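Local coordinates for protein 1H-3-hydroxy-4-oxoquinoline 2,4-dioxygenase (Pseudomonas putida, PDB 3IBT) that cleaves the ring of 3-hydroxy-1H-quinolin-4-one with dioxygen, yielding N-formylanthranilate and carbon monoxide, and needs no cofactor to do so, at residues L26-G29 against W30-H34; L163-L166 against R167-P171; M91-S95 against H96-V100; G175-W178 against Q179-C182. All coordinates share one frame; numbering follows the deposited sequence.

In the fold
All four contacts are local, two made round turns and two along helices, so none nests in or crosses another; they follow in series. Contact 1 comes first, in the turn that leaves strand 23-27. Contact 3 follows, where strand 89-94, hydrogen-bonded beside strand 23-27 in the central sheet, bends into helix 97-107. The chain then builds the helices between strands 115-119 and 207-212: contact 2 lies in the later part of helix 160-169 and contact 4 in the opening turns of helix 175-192. Contact 1 is the meeting point, its residues touching all three others: Gln32 packs on Thr94 and His165, Trp30 on Ala181.

Contact 1: L26-G29 against W30-H34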
# COMPACT_ATOMS: atom_id res chain seq x y z
N LEU A 26 3.31 -6.05 6.19
CA LEU A 26 2.62 -5.99 4.91
C LEU A 26 1.38 -5.11 4.98
O LEU A 26 0.36 -5.55 5.52
CB LEU A 26 2.30 -7.40 4.41
CG LEU A 26 3.42 -8.30 3.86
CD1 LEU A 26 2.81 -9.33 2.91
CD2 LEU A 26 4.51 -7.52 3.12
N LEU A 27 1.47 -3.89 4.43
CA LEU A 27 0.42 -2.82 4.56
C LEU A 27 -0.37 -2.56 3.29
O LEU A 27 0.21 -2.19 2.27
CB LEU A 27 1.05 -1.48 4.96
CG LEU A 27 2.01 -1.41 6.14
CD1 LEU A 27 2.84 -0.09 6.14
CD2 LEU A 27 1.22 -1.62 7.43
N SER A 28 -1.68 -2.69 3.36
CA SER A 28 -2.52 -2.54 2.15
C SER A 28 -2.86 -1.07 1.64
O SER A 28 -2.40 -0.07 2.20
CB SER A 28 -3.82 -3.30 2.37
OG SER A 28 -4.76 -2.42 2.91
N GLY A 29 -3.66 -0.96 0.59
CA GLY A 29 -4.23 0.32 0.23
C GLY A 29 -5.52 0.54 1.00
O GLY A 29 -5.87 -0.28 1.88
N TRP A 30 -6.20 1.65 0.70
CA TRP A 30 -7.52 1.97 1.28
C TRP A 30 -8.51 0.96 0.77
O TRP A 30 -8.37 0.49 -0.36
CB TRP A 30 -7.99 3.35 0.84
CG TRP A 30 -7.21 4.47 1.45
CD1 TRP A 30 -6.04 5.00 0.98
CD2 TRP A 30 -7.55 5.19 2.64
NE1 TRP A 30 -5.62 6.02 1.82
CE2 TRP A 30 -6.52 6.16 2.85
CE3 TRP A 30 -8.62 5.13 3.56
CZ2 TRP A 30 -6.54 7.05 3.93
CZ3 TRP A 30 -8.62 6.01 4.65
CH2 TRP A 30 -7.59 6.95 4.82
N CYS A 31 -9.48 0.60 1.59
CA CYS A 31 -10.50 -0.33 1.15
C CYS A 31 -9.95 -1.68 0.75
O CYS A 31 -10.50 -2.35 -0.15
CB CYS A 31 -11.24 0.27 -0.03
SG CYS A 31 -12.28 1.59 0.51
N GLN A 32 -8.85 -2.07 1.41
CA GLN A 32 -8.25 -3.39 1.26
C GLN A 32 -7.94 -4.04 2.61
O GLN A 32 -8.00 -3.42 3.70
CB GLN A 32 -6.96 -3.35 0.47
CG GLN A 32 -7.12 -3.54 -0.97
CD GLN A 32 -5.97 -2.86 -1.70
OE1 GLN A 32 -5.32 -1.98 -1.14
NE2 GLN A 32 -5.69 -3.28 -2.95
N ASP A 33 -7.54 -5.31 2.49
CA ASP A 33 -7.33 -6.09 3.64
C ASP A 33 -5.99 -6.79 3.75
O ASP A 33 -5.17 -6.71 2.84
CB ASP A 33 -8.43 -7.09 3.75
CG ASP A 33 -8.70 -7.37 5.14
OD1 ASP A 33 -8.12 -6.55 5.91
OD2 ASP A 33 -9.42 -8.33 5.49
N HIS A 34 -5.76 -7.48 4.87
CA HIS A 34 -4.64 -8.39 4.99
C HIS A 34 -4.80 -9.52 3.95
O HIS A 34 -3.82 -10.15 3.53
CB HIS A 34 -4.54 -8.93 6.42
CG HIS A 34 -5.62 -9.91 6.77
ND1 HIS A 34 -6.96 -9.64 6.59
CD2 HIS A 34 -5.56 -11.16 7.29
CE1 HIS A 34 -7.68 -10.68 6.99
NE2 HIS A 34 -6.85 -11.61 7.41
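Gln32 folds back across a tight turn onto Ser28 and Gly29, a small example of how a loop closes upon the strand end that produced it. Its CB rests against the hydroxyl of the serine, 3.4 Å from Ser28 OG, and lies 3.5 Å from Gly29 O. From there the chain runs out extended (chi2 154°), and CG packs on His165 and Met170 of the neighbouring helix 160-169. The amide carbon CD comes back toward the glycine, 3.8 Å from Gly29 N. At the tip OE1 packs on Thr94 CG2 and takes a weak, bent hydrogen bond from Gly29 N, and since OE1 crowds a neighbour in the model, its exact place is doubtful.

The turn beneath this side chain is held from another direction as well. Ser28 OG donates to Gly29 O at 2.6 Å, in the plane of that carbonyl and on a lone pair, with a C=O...donor angle of 134°. Ser28 CB meanwhile faces the returning backbone and lies 3.7 Å from Asp33 O. Trp30 and Cys31 take the two corners: Trp30 sets its CB against Ala181 and its indole against Arg180, while the thiol of Cys31 meets Trp178. Outside the turn, Cys31 N is hydrogen-bonded to His58 NE2, and the carboxylate of Asp33 forms a salt bridge with Arg35.

Gly29 to Gln32 form a type II beta turn. In alpha/beta-hydrolases the loop at this point, after strand 23-27, commonly supplies part of the oxyanion hole, and Trp30, Cys31 and Gln32 here probably bind the substrate.

Contact 2: L163-L166 against R167-P171; sequences LNHL and RNEMP
His165 O takes the backbone N-H groups of both Glu169 and Met170, which reach it from opposite faces of its carbonyl plane. Glu169 N stands 3.0 Å from His165 O; the bond from Met170 N to the same oxygen is longer, at 3.3 Å, but straighter, with an angle of 164° at the hydrogen. A weak bond from Asn168 N adds to this grip, while Arg167 N donates to Asn164 O.

Side chains gather around the same residue. With CG anti to the backbone N (chi1 -178°), the His165 imidazole lies beside Met170, a selenomethionine, and its CD2 is 3.6 Å from Met170 CE. The selenium meets the ring obliquely, 4.4 Å from its centroid. The Glu169 carboxylate lies nearly parallel to the imidazole, the planes 11° apart, and Glu169 OE1 accepts a weak bond from His165 ND1; Glu169 OE2 forms a salt bridge with Arg35. Met170 CE also touches Leu166 CB, at 3.5 Å. On the outer side, Leu163 CD2 sits over one face of the Arg167 guanidinium, 3.5 Å from NH2, the two side chains running the same way.

A second shell surrounds these groups: Phe245 meets the His165 ring edge to face, Gln32 packs on it, and Phe150 and Trp153 touch Met170. With its pi-type turn at residues 167-169, this is a weakly bonded part of a helix in the cap of an alpha/beta-hydrolase fold, beside the probable substrate site.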
# COMPACT_ATOMS: atom_id res chain seq x y z
N LEU A 163 -9.72 -11.13 -9.40
CA LEU A 163 -11.16 -11.04 -9.59
C LEU A 163 -11.89 -11.17 -8.26
O LEU A 163 -12.73 -10.35 -7.93
CB LEU A 163 -11.67 -12.06 -10.61
CG LEU A 163 -11.16 -11.80 -12.02
CD1 LEU A 163 -11.44 -12.94 -12.94
CD2 LEU A 163 -11.80 -10.57 -12.57
N ASN A 164 -11.52 -12.17 -7.47
CA ASN A 164 -12.21 -12.37 -6.20
C ASN A 164 -12.07 -11.14 -5.31
O ASN A 164 -13.01 -10.77 -4.54
CB ASN A 164 -11.70 -13.59 -5.43
CG ASN A 164 -12.45 -13.77 -4.11
OD1 ASN A 164 -13.69 -13.83 -4.09
ND2 ASN A 164 -11.73 -13.79 -3.02
N HIS A 165 -10.88 -10.55 -5.41
CA HIS A 165 -10.56 -9.40 -4.60
C HIS A 165 -11.49 -8.23 -4.95
O HIS A 165 -12.20 -7.69 -4.09
CB HIS A 165 -9.12 -9.00 -4.79
CG HIS A 165 -8.74 -7.84 -3.95
ND1 HIS A 165 -8.56 -7.93 -2.59
CD2 HIS A 165 -8.51 -6.55 -4.27
CE1 HIS A 165 -8.22 -6.76 -2.11
NE2 HIS A 165 -8.19 -5.89 -3.11
N LEU A 166 -11.51 -7.86 -6.22
CA LEU A 166 -12.38 -6.80 -6.63
C LEU A 166 -13.82 -7.29 -6.87
O LEU A 166 -14.59 -6.70 -7.62
CB LEU A 166 -11.77 -6.02 -7.81
CG LEU A 166 -11.21 -6.76 -9.02
CD1 LEU A 166 -12.33 -7.20 -10.00
CD2 LEU A 166 -10.24 -5.85 -9.70
N ARG A 167 -14.21 -8.36 -6.19
CA ARG A 167 -15.65 -8.65 -6.09
C ARG A 167 -16.10 -8.92 -4.70
O ARG A 167 -17.28 -9.01 -4.48
CB ARG A 167 -16.08 -9.83 -6.95
CG ARG A 167 -16.29 -9.47 -8.39
CD ARG A 167 -15.82 -10.60 -9.30
NE ARG A 167 -15.53 -10.14 -10.66
CZ ARG A 167 -15.49 -10.94 -11.73
NH1 ARG A 167 -15.71 -12.26 -11.60
NH2 ARG A 167 -15.23 -10.42 -12.93
N ASN A 168 -15.19 -9.11 -3.77
CA ASN A 168 -15.60 -9.60 -2.48
C ASN A 168 -14.88 -8.92 -1.32
O ASN A 168 -15.43 -8.81 -0.21
CB ASN A 168 -15.51 -11.13 -2.42
CG ASN A 168 -16.66 -11.84 -3.17
OD1 ASN A 168 -16.85 -11.64 -4.37
ND2 ASN A 168 -17.42 -12.68 -2.43
N GLU A 169 -13.66 -8.47 -1.57
CA GLU A 169 -12.93 -7.70 -0.57
C GLU A 169 -13.40 -6.26 -0.64
O GLU A 169 -14.14 -5.78 0.21
CB GLU A 169 -11.40 -7.76 -0.79
CG GLU A 169 -10.60 -8.75 0.11
CD GLU A 169 -10.72 -10.22 -0.34
OE1 GLU A 169 -10.75 -10.43 -1.59
OE2 GLU A 169 -10.79 -11.14 0.53
N MSE A 170 -12.95 -5.58 -1.69
CA MSE A 170 -12.96 -4.14 -1.76
C MSE A 170 -14.37 -3.55 -1.83
O MSE A 170 -14.67 -2.57 -1.15
CB MSE A 170 -12.13 -3.66 -2.94
CG MSE A 170 -10.70 -4.06 -2.88
SE MSE A 170 -9.61 -2.87 -4.07
CE MSE A 170 -10.04 -3.73 -5.82
N PRO A 171 -15.26 -4.16 -2.65
CA PRO A 171 -16.50 -3.44 -2.79
C PRO A 171 -17.39 -3.69 -1.56
O PRO A 171 -18.39 -3.03 -1.37
CB PRO A 171 -17.09 -4.02 -4.10
CG PRO A 171 -16.08 -5.05 -4.61
CD PRO A 171 -15.27 -5.42 -3.42

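Contact 3: M91-S95 against H96-V100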
# COMPACT_ATOMS: atom_id res chain seq x y z
N MSE A 91 8.90 -2.32 6.10
CA MSE A 91 7.51 -2.34 5.65
C MSE A 91 7.37 -2.39 4.16
O MSE A 91 8.22 -1.92 3.43
CB MSE A 91 6.76 -1.15 6.22
CG MSE A 91 7.63 0.04 6.48
SE MSE A 91 6.55 1.46 7.35
CE MSE A 91 6.16 0.53 9.04
N VAL A 92 6.29 -3.00 3.70
CA VAL A 92 6.01 -3.10 2.30
C VAL A 92 4.60 -2.67 2.17
O VAL A 92 3.72 -3.22 2.79
CB VAL A 92 6.13 -4.57 1.83
CG1 VAL A 92 5.30 -4.83 0.57
CG2 VAL A 92 7.59 -4.99 1.64
N SER A 93 4.37 -1.65 1.35
CA SER A 93 3.03 -1.10 1.23
C SER A 93 2.48 -1.14 -0.19
O SER A 93 3.22 -1.22 -1.17
CB SER A 93 2.95 0.34 1.80
OG SER A 93 3.85 1.21 1.14
N THR A 94 1.16 -1.12 -0.27
CA THR A 94 0.46 -1.18 -1.54
C THR A 94 -0.19 0.15 -1.91
O THR A 94 -0.79 0.83 -1.05
CB THR A 94 -0.59 -2.27 -1.49
OG1 THR A 94 -0.03 -3.45 -2.08
CG2 THR A 94 -1.93 -1.88 -2.24
N SER A 95 -0.06 0.53 -3.18
CA SER A 95 -0.90 1.58 -3.71
C SER A 95 -0.81 2.84 -2.81
O SER A 95 0.29 3.34 -2.59
CB SER A 95 -2.34 1.06 -3.81
OG SER A 95 -3.15 2.02 -4.46
N HIS A 96 -1.94 3.32 -2.30
CA HIS A 96 -1.93 4.58 -1.54
C HIS A 96 -1.60 4.38 -0.07
O HIS A 96 -1.48 5.36 0.69
CB HIS A 96 -3.15 5.44 -1.84
CG HIS A 96 -3.36 5.64 -3.30
ND1 HIS A 96 -2.54 6.47 -4.06
CD2 HIS A 96 -4.21 5.05 -4.17
CE1 HIS A 96 -2.92 6.42 -5.33
NE2 HIS A 96 -3.93 5.57 -5.43
N GLY A 97 -1.40 3.11 0.30
CA GLY A 97 -0.77 2.76 1.57
C GLY A 97 0.64 3.33 1.63
O GLY A 97 1.17 3.58 2.70
N CYS A 98 1.25 3.57 0.48
CA CYS A 98 2.60 4.08 0.43
C CYS A 98 2.80 5.47 1.04
O CYS A 98 3.79 5.68 1.76
CB CYS A 98 3.05 4.08 -1.01
SG CYS A 98 2.83 2.40 -1.75
N TRP A 99 1.89 6.40 0.74
CA TRP A 99 1.83 7.67 1.47
C TRP A 99 2.06 7.43 2.99
O TRP A 99 2.84 8.16 3.61
CB TRP A 99 0.47 8.39 1.29
CG TRP A 99 0.11 8.72 -0.08
CD1 TRP A 99 -0.80 8.07 -0.87
CD2 TRP A 99 0.65 9.80 -0.86
NE1 TRP A 99 -0.84 8.67 -2.11
CE2 TRP A 99 0.04 9.72 -2.13
CE3 TRP A 99 1.62 10.79 -0.61
CZ2 TRP A 99 0.36 10.62 -3.16
CZ3 TRP A 99 1.93 11.69 -1.65
CH2 TRP A 99 1.30 11.59 -2.91
N VAL A 100 1.38 6.44 3.59
CA VAL A 100 1.62 6.08 5.01
C VAL A 100 3.06 5.56 5.27
O VAL A 100 3.76 6.02 6.16
CB VAL A 100 0.56 5.02 5.50
CG1 VAL A 100 0.78 4.63 6.95
CG2 VAL A 100 -0.88 5.52 5.25
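Ser93 and Ser95 face Gly97 and Cys98 across the sharp strand-turn-helix bend known as the nucleophile elbow, the hallmark of alpha/beta-hydrolases. The sequence Ser-Thr-Ser-His-Gly fits its pattern, with Ser95 at the nucleophile position and small residues two places before and after. As in that motif, Ser95 has a positive phi (53°).

Backbone hydrogen bonds shape the bend. Thr94 to Gly97 form a type II' beta turn, closed by Gly97 N to Thr94 O at 2.7 Å. The next bond, Cys98 N to Ser95 O at 3.2 Å, follows it into the helix, although the position of that oxygen is less certain.

Packing accounts for the inner contacts. Ser93 CB lies 3.8 Å from Gly97 C; a side chain at Gly97 would point toward the strand, close to Thr94 O. Ser93 OG, set between its own N and carbonyl carbon (chi1 59°), reaches over Cys98, 3.7 Å from its CB.

Among the polar and aromatic contacts, Ser93 OG is hydrogen-bonded to Asn101 ND2, further along the helix. The rest involve His96. Trp99 NE1 gives a weak hydrogen bond to His96 ND1 at 3.4 Å, and Trp99 CD1 meets the imidazole at its edge, in plane. Replacing His96 with an alanine would probably leave the indole N-H without this acceptor and open a gap beside the Ser95 hydroxyl. Ser95 probably binds substrate and touches His244, the likely catalytic base; its OG approaches the His96 ring obliquely, 3.2 Å from CD2.

Contact 4: G175-W178 against Q179-C182; sequences GEMW and QRAC
Met177 O accepts a hydrogen bond from Ala181 N at 3.0 Å, matched in length by the bond from Gln179 N to Gly175 O. Between them Arg180 N bonds to Glu176 O, at 3.3 Å; the last of the series, Cys182 N to Trp178 O, is weak.

Gln179 runs out extended past the carbonyl that its own backbone N-H binds, with CG and CD lying alongside that oxygen: Gln179 CD is 3.4 Å from Gly175 O. Its side chain also touches Tyr142. Exchanging Gln179 for an alanine would probably uncover the Gly175 carbonyl on that side and leave Tyr142 without this neighbour.

These i to i+4 bonds mark regular alpha-helix, the opening turns of helix 175-192 in the cap over the hydrolase core. On the buried side Trp178, its CG anti to the backbone N (chi1 -175°), swings its indole beside the next turn. Cys182 SG lies over one face of that ring, displaced toward the rim and 4.4 Å from the centroid of the five-membered ring, a sulfur-aromatic contact. The indole also packs on Phe149 and Arg146.

Met177, a selenomethionine, places its CE 3.9 Å from Arg180 NH1, both chains being bent. The guanidinium makes a cation-pi contact with Phe68, whereas Glu176 OE1 stays 5.9 Å from Arg180 NH2.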
# COMPACT_ATOMS: atom_id res chain seq x y z
N GLY A 175 -19.45 2.65 1.43
CA GLY A 175 -19.33 3.86 0.62
C GLY A 175 -18.61 5.00 1.32
O GLY A 175 -17.81 5.71 0.70
N GLU A 176 -18.90 5.17 2.62
CA GLU A 176 -18.19 6.15 3.45
C GLU A 176 -16.65 5.90 3.57
O GLU A 176 -15.85 6.81 3.84
CB GLU A 176 -18.87 6.26 4.82
CG GLU A 176 -20.23 6.96 4.76
CD GLU A 176 -20.61 7.49 6.22
OE1 GLU A 176 -19.88 7.16 7.28
OE2 GLU A 176 -21.76 8.14 6.28
N MSE A 177 -16.23 4.66 3.35
CA MSE A 177 -14.82 4.45 3.30
C MSE A 177 -14.31 4.71 1.87
O MSE A 177 -13.30 5.38 1.68
CB MSE A 177 -14.47 3.06 3.79
CG MSE A 177 -12.98 2.87 4.04
SE MSE A 177 -12.26 3.91 5.55
CE MSE A 177 -13.31 3.00 7.02
N TRP A 178 -15.02 4.20 0.87
CA TRP A 178 -14.60 4.44 -0.50
C TRP A 178 -14.32 5.95 -0.73
O TRP A 178 -13.38 6.36 -1.45
CB TRP A 178 -15.63 3.90 -1.52
CG TRP A 178 -15.08 4.07 -2.90
CD1 TRP A 178 -15.46 5.00 -3.81
CD2 TRP A 178 -13.97 3.37 -3.50
NE1 TRP A 178 -14.70 4.89 -4.95
CE2 TRP A 178 -13.77 3.90 -4.78
CE3 TRP A 178 -13.15 2.32 -3.07
CZ2 TRP A 178 -12.77 3.43 -5.65
CZ3 TRP A 178 -12.14 1.86 -3.92
CH2 TRP A 178 -11.97 2.41 -5.20
N GLN A 179 -15.14 6.76 -0.07
CA GLN A 179 -15.11 8.19 -0.23
C GLN A 179 -13.98 8.79 0.55
O GLN A 179 -13.21 9.56 -0.00
CB GLN A 179 -16.44 8.79 0.20
CG GLN A 179 -17.57 8.47 -0.77
CD GLN A 179 -18.95 8.80 -0.21
OE1 GLN A 179 -19.07 9.47 0.82
NE2 GLN A 179 -19.99 8.34 -0.90
N ARG A 180 -13.86 8.45 1.83
CA ARG A 180 -12.74 8.95 2.61
C ARG A 180 -11.43 8.73 1.82
O ARG A 180 -10.57 9.61 1.75
CB ARG A 180 -12.67 8.31 4.01
CG ARG A 180 -11.38 8.69 4.77
CD ARG A 180 -11.54 9.13 6.21
NE ARG A 180 -11.98 8.02 7.05
CZ ARG A 180 -13.24 7.78 7.38
NH1 ARG A 180 -13.54 6.72 8.14
NH2 ARG A 180 -14.21 8.58 6.96
N ALA A 181 -11.35 7.55 1.20
CA ALA A 181 -10.18 7.12 0.48
C ALA A 181 -9.86 8.12 -0.62
O ALA A 181 -8.70 8.52 -0.83
CB ALA A 181 -10.44 5.76 -0.10
N CYS A 182 -10.91 8.56 -1.29
CA CYS A 182 -10.74 9.47 -2.40
C CYS A 182 -10.36 10.86 -1.93
O CYS A 182 -9.43 11.45 -2.47
CB CYS A 182 -11.93 9.43 -3.33
SG CYS A 182 -12.00 7.74 -4.03